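Local coordinates for coat protein (Tobacco streak virus, PDB 4Y6X) that forms the viral capsid through its jelly-roll domain, which pairs as a domain-swapped dimer, and binds RNA, probably in genome packaging and translation initiation, at residues I46-I51 with Y65-G70. Numbering follows the deposited sequence.
Sequences IPFKTI and YRLLIG
The ring of Phe48 turns its edge, not a face, to Leu67: methyl CD2 lies near the ring plane, 4.4 Å from CE1. Phe64, the residue just before segment 65-70, meets the same ring edge-to-face, and Leu113 of strand 107-117 touches it too. With CG anti to the backbone N (chi1 -168°), the side chain extends from the first turn of helix 48-52 and carries the CD1-CE1 side of the ring to Leu67.

One helical turn on, Ile51 comes to the same leucine at both its methyls. Its CB points at the strand, the branch methyl CG2 stands 4.3 Å from Leu67 CD1, and Ile51 CD1 lies equally far, 4.3 Å, from Leu67 CD2. Leu67 CD2 is thus shared between the phenyl edge and the isoleucine, and the leucine's own CB is directed at the helix. The backbones keep well apart, the nearest CA pair being Phe48 and Leu67 at 9.6 Å.

Pro47 holds the N-cap position, and its carbonyl oxygen accepts a hydrogen bond of 3.2 Å from Ile51 N, which closes the turn that puts Phe48 and Ile51 on the same side. This short helix follows strand 44-47 of one sheet of the jelly roll, while strand 63-73 belongs to the other, so the contact bridges the interior of the sandwich close to the centre of the chain. Ile126 of strand 125-130 touches both Ile51 and Leu67, and Phe111 adds to the cover over Leu67.

No hydrogen bond or charge crosses between the segments. All three touching residues are buried, but their approaches lie at the long end of van der Waals range: a light, non-directional contact, hydrophobic and dispersive, and one small part of a core that surrounding residues of both sheets complete.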
ATOM      1  N   ILE A  46      -7.153  -3.262 -15.855  1.00 35.87           N
ATOM      2  CA  ILE A  46      -6.935  -3.290 -14.417  1.00 34.81           C
ATOM      3  C   ILE A  46      -8.265  -3.345 -13.667  1.00 32.07           C
ATOM      4  O   ILE A  46      -9.057  -2.395 -13.749  1.00 30.70           O
ATOM      5  CB  ILE A  46      -6.137  -2.077 -13.991  1.00 39.31           C
ATOM      6  CG1 ILE A  46      -4.829  -2.097 -14.767  1.00 43.99           C
ATOM      7  CG2 ILE A  46      -5.891  -2.126 -12.478  1.00 44.39           C
ATOM      8  CD1 ILE A  46      -3.980  -0.895 -14.501  1.00 43.61           C
ATOM      9  N   PRO A  47      -8.531  -4.453 -12.935  1.00 32.12           N
ATOM     10  CA  PRO A  47      -9.783  -4.563 -12.205  1.00 33.50           C
ATOM     11  C   PRO A  47      -9.852  -3.634 -11.014  1.00 34.89           C
ATOM     12  O   PRO A  47      -8.827  -3.338 -10.398  1.00 29.65           O
ATOM     13  CB  PRO A  47      -9.802  -6.013 -11.715  1.00 37.92           C
ATOM     14  CG  PRO A  47      -8.686  -6.701 -12.412  1.00 39.51           C
ATOM     15  CD  PRO A  47      -7.689  -5.645 -12.758  1.00 37.01           C
ATOM     16  N   PHE A  48     -11.050  -3.155 -10.721  1.00 32.67           N
ATOM     17  CA  PHE A  48     -11.256  -2.263  -9.584  1.00 36.89           C
ATOM     18  C   PHE A  48     -10.833  -2.872  -8.250  1.00 38.41           C
ATOM     19  O   PHE A  48     -10.293  -2.161  -7.418  1.00 34.27           O
ATOM     20  CB  PHE A  48     -12.687  -1.752  -9.523  1.00 37.02           C
ATOM     21  CG  PHE A  48     -12.882  -0.644  -8.567  1.00 40.63           C
ATOM     22  CD1 PHE A  48     -12.422   0.621  -8.852  1.00 42.67           C
ATOM     23  CD2 PHE A  48     -13.540  -0.851  -7.352  1.00 44.77           C
ATOM     24  CE1 PHE A  48     -12.597   1.658  -7.938  1.00 42.65           C
ATOM     25  CE2 PHE A  48     -13.750   0.195  -6.455  1.00 44.97           C
ATOM     26  CZ  PHE A  48     -13.284   1.459  -6.756  1.00 41.57           C
ATOM     27  N   LYS A  49     -11.075  -4.159  -8.033  1.00 40.66           N
ATOM     28  CA  LYS A  49     -10.655  -4.794  -6.765  1.00 40.98           C
ATOM     29  C   LYS A  49      -9.158  -4.666  -6.579  1.00 40.40           C
ATOM     30  O   LYS A  49      -8.723  -4.452  -5.482  1.00 48.52           O
ATOM     31  CB  LYS A  49     -11.095  -6.270  -6.651  1.00 44.33           C
ATOM     32  N   THR A  50      -8.371  -4.753  -7.650  1.00 39.06           N
ATOM     33  CA  THR A  50      -6.937  -4.583  -7.593  1.00 39.07           C
ATOM     34  C   THR A  50      -6.551  -3.153  -7.279  1.00 42.68           C
ATOM     35  O   THR A  50      -5.592  -2.927  -6.595  1.00 39.77           O
ATOM     36  CB  THR A  50      -6.285  -4.932  -8.960  1.00 47.93           C
ATOM     37  OG1 THR A  50      -6.535  -6.300  -9.228  1.00 50.50           O
ATOM     38  CG2 THR A  50      -4.767  -4.680  -9.002  1.00 48.91           C
ATOM     39  N   ILE A  51      -7.256  -2.178  -7.843  1.00 37.65           N
ATOM     40  CA  ILE A  51      -6.944  -0.814  -7.573  1.00 37.45           C
ATOM     41  C   ILE A  51      -7.052  -0.518  -6.079  1.00 40.81           C
ATOM     42  O   ILE A  51      -6.252   0.204  -5.511  1.00 41.38           O
ATOM     43  CB  ILE A  51      -7.857   0.135  -8.366  1.00 35.96           C
ATOM     44  CG1 ILE A  51      -7.447   0.117  -9.835  1.00 36.96           C
ATOM     45  CG2 ILE A  51      -7.741   1.551  -7.819  1.00 39.83           C
ATOM     46  CD1 ILE A  51      -8.463   0.684 -10.785  1.00 41.27           C
ATOM     47  N   TYR A  65     -16.917   7.375  -4.353  1.00 23.24           N
ATOM     48  CA  TYR A  65     -17.481   8.453  -5.140  1.00 24.46           C
ATOM     49  C   TYR A  65     -16.767   8.797  -6.445  1.00 25.74           C
ATOM     50  O   TYR A  65     -17.423   9.087  -7.419  1.00 27.65           O
ATOM     51  CB  TYR A  65     -17.559   9.689  -4.304  1.00 24.11           C
ATOM     52  CG  TYR A  65     -18.514   9.470  -3.140  1.00 29.81           C
ATOM     53  CD1 TYR A  65     -19.910   9.643  -3.298  1.00 33.97           C
ATOM     54  CD2 TYR A  65     -18.055   9.016  -1.934  1.00 27.44           C
ATOM     55  CE1 TYR A  65     -20.798   9.434  -2.205  1.00 33.70           C
ATOM     56  CE2 TYR A  65     -18.898   8.813  -0.851  1.00 32.61           C
ATOM     57  CZ  TYR A  65     -20.271   9.032  -0.985  1.00 35.93           C
ATOM     58  OH  TYR A  65     -21.068   8.830   0.089  1.00 34.23           O
ATOM     59  N   ARG A  66     -15.445   8.733  -6.491  1.00 24.29           N
ATOM     60  CA  ARG A  66     -14.704   9.121  -7.715  1.00 25.80           C
ATOM     61  C   ARG A  66     -13.467   8.285  -7.802  1.00 23.40           C
ATOM     62  O   ARG A  66     -12.821   8.012  -6.782  1.00 24.11           O
ATOM     63  CB  ARG A  66     -14.255  10.580  -7.627  1.00 28.34           C
ATOM     64  CG  ARG A  66     -15.383  11.554  -7.487  1.00 35.46           C
ATOM     65  CD  ARG A  66     -14.946  13.007  -7.358  1.00 36.21           C
ATOM     66  NE  ARG A  66     -14.321  13.521  -8.560  1.00 36.14           N
ATOM     67  CZ  ARG A  66     -13.813  14.760  -8.649  1.00 40.20           C
ATOM     68  NH1 ARG A  66     -13.835  15.583  -7.591  1.00 41.59           N
ATOM     69  NH2 ARG A  66     -13.226  15.171  -9.768  1.00 37.97           N
ATOM     70  N   LEU A  67     -13.102   7.911  -8.990  1.00 22.40           N
ATOM     71  CA  LEU A  67     -11.802   7.360  -9.253  1.00 22.32           C
ATOM     72  C   LEU A  67     -11.127   8.266 -10.295  1.00 25.83           C
ATOM     73  O   LEU A  67     -11.707   8.510 -11.373  1.00 23.14           O
ATOM     74  CB  LEU A  67     -11.957   5.980  -9.796  1.00 22.63           C
ATOM     75  CG  LEU A  67     -10.661   5.406 -10.387  1.00 25.02           C
ATOM     76  CD1 LEU A  67      -9.599   5.120  -9.330  1.00 26.55           C
ATOM     77  CD2 LEU A  67     -11.006   4.170 -11.142  1.00 25.35           C
ATOM     78  N   LEU A  68      -9.938   8.745  -9.991  1.00 20.65           N
ATOM     79  CA  LEU A  68      -9.113   9.530 -10.889  1.00 22.62           C
ATOM     80  C   LEU A  68      -7.969   8.718 -11.374  1.00 23.39           C
ATOM     81  O   LEU A  68      -7.257   8.072 -10.555  1.00 23.10           O
ATOM     82  CB  LEU A  68      -8.501  10.715 -10.191  1.00 27.21           C
ATOM     83  CG  LEU A  68      -9.322  12.011 -10.049  1.00 30.99           C
ATOM     84  CD1 LEU A  68     -10.775  11.830  -9.790  1.00 30.78           C
ATOM     85  CD2 LEU A  68      -8.690  12.961  -9.036  1.00 30.99           C
ATOM     86  N   ILE A  69      -7.786   8.683 -12.696  1.00 20.72           N
ATOM     87  CA  ILE A  69      -6.624   8.073 -13.235  1.00 23.46           C
ATOM     88  C   ILE A  69      -5.907   8.996 -14.196  1.00 22.53           C
ATOM     89  O   ILE A  69      -6.523   9.864 -14.865  1.00 23.30           O
ATOM     90  CB  ILE A  69      -6.900   6.728 -13.830  1.00 30.35           C
ATOM     91  CG1 ILE A  69      -7.727   6.839 -15.049  1.00 32.34           C
ATOM     92  CG2 ILE A  69      -7.648   5.761 -12.891  1.00 34.09           C
ATOM     93  CD1 ILE A  69      -7.152   5.911 -16.063  1.00 36.08           C
ATOM     94  N   GLY A  70      -4.600   8.840 -14.256  1.00 17.52           N
ATOM     95  CA  GLY A  70      -3.788   9.604 -15.202  1.00 19.02           C
ATOM     96  C   GLY A  70      -2.759   8.695 -15.765  1.00 17.70           C
ATOM     97  O   GLY A  70      -2.280   7.809 -15.067  1.00 19.51           O
TER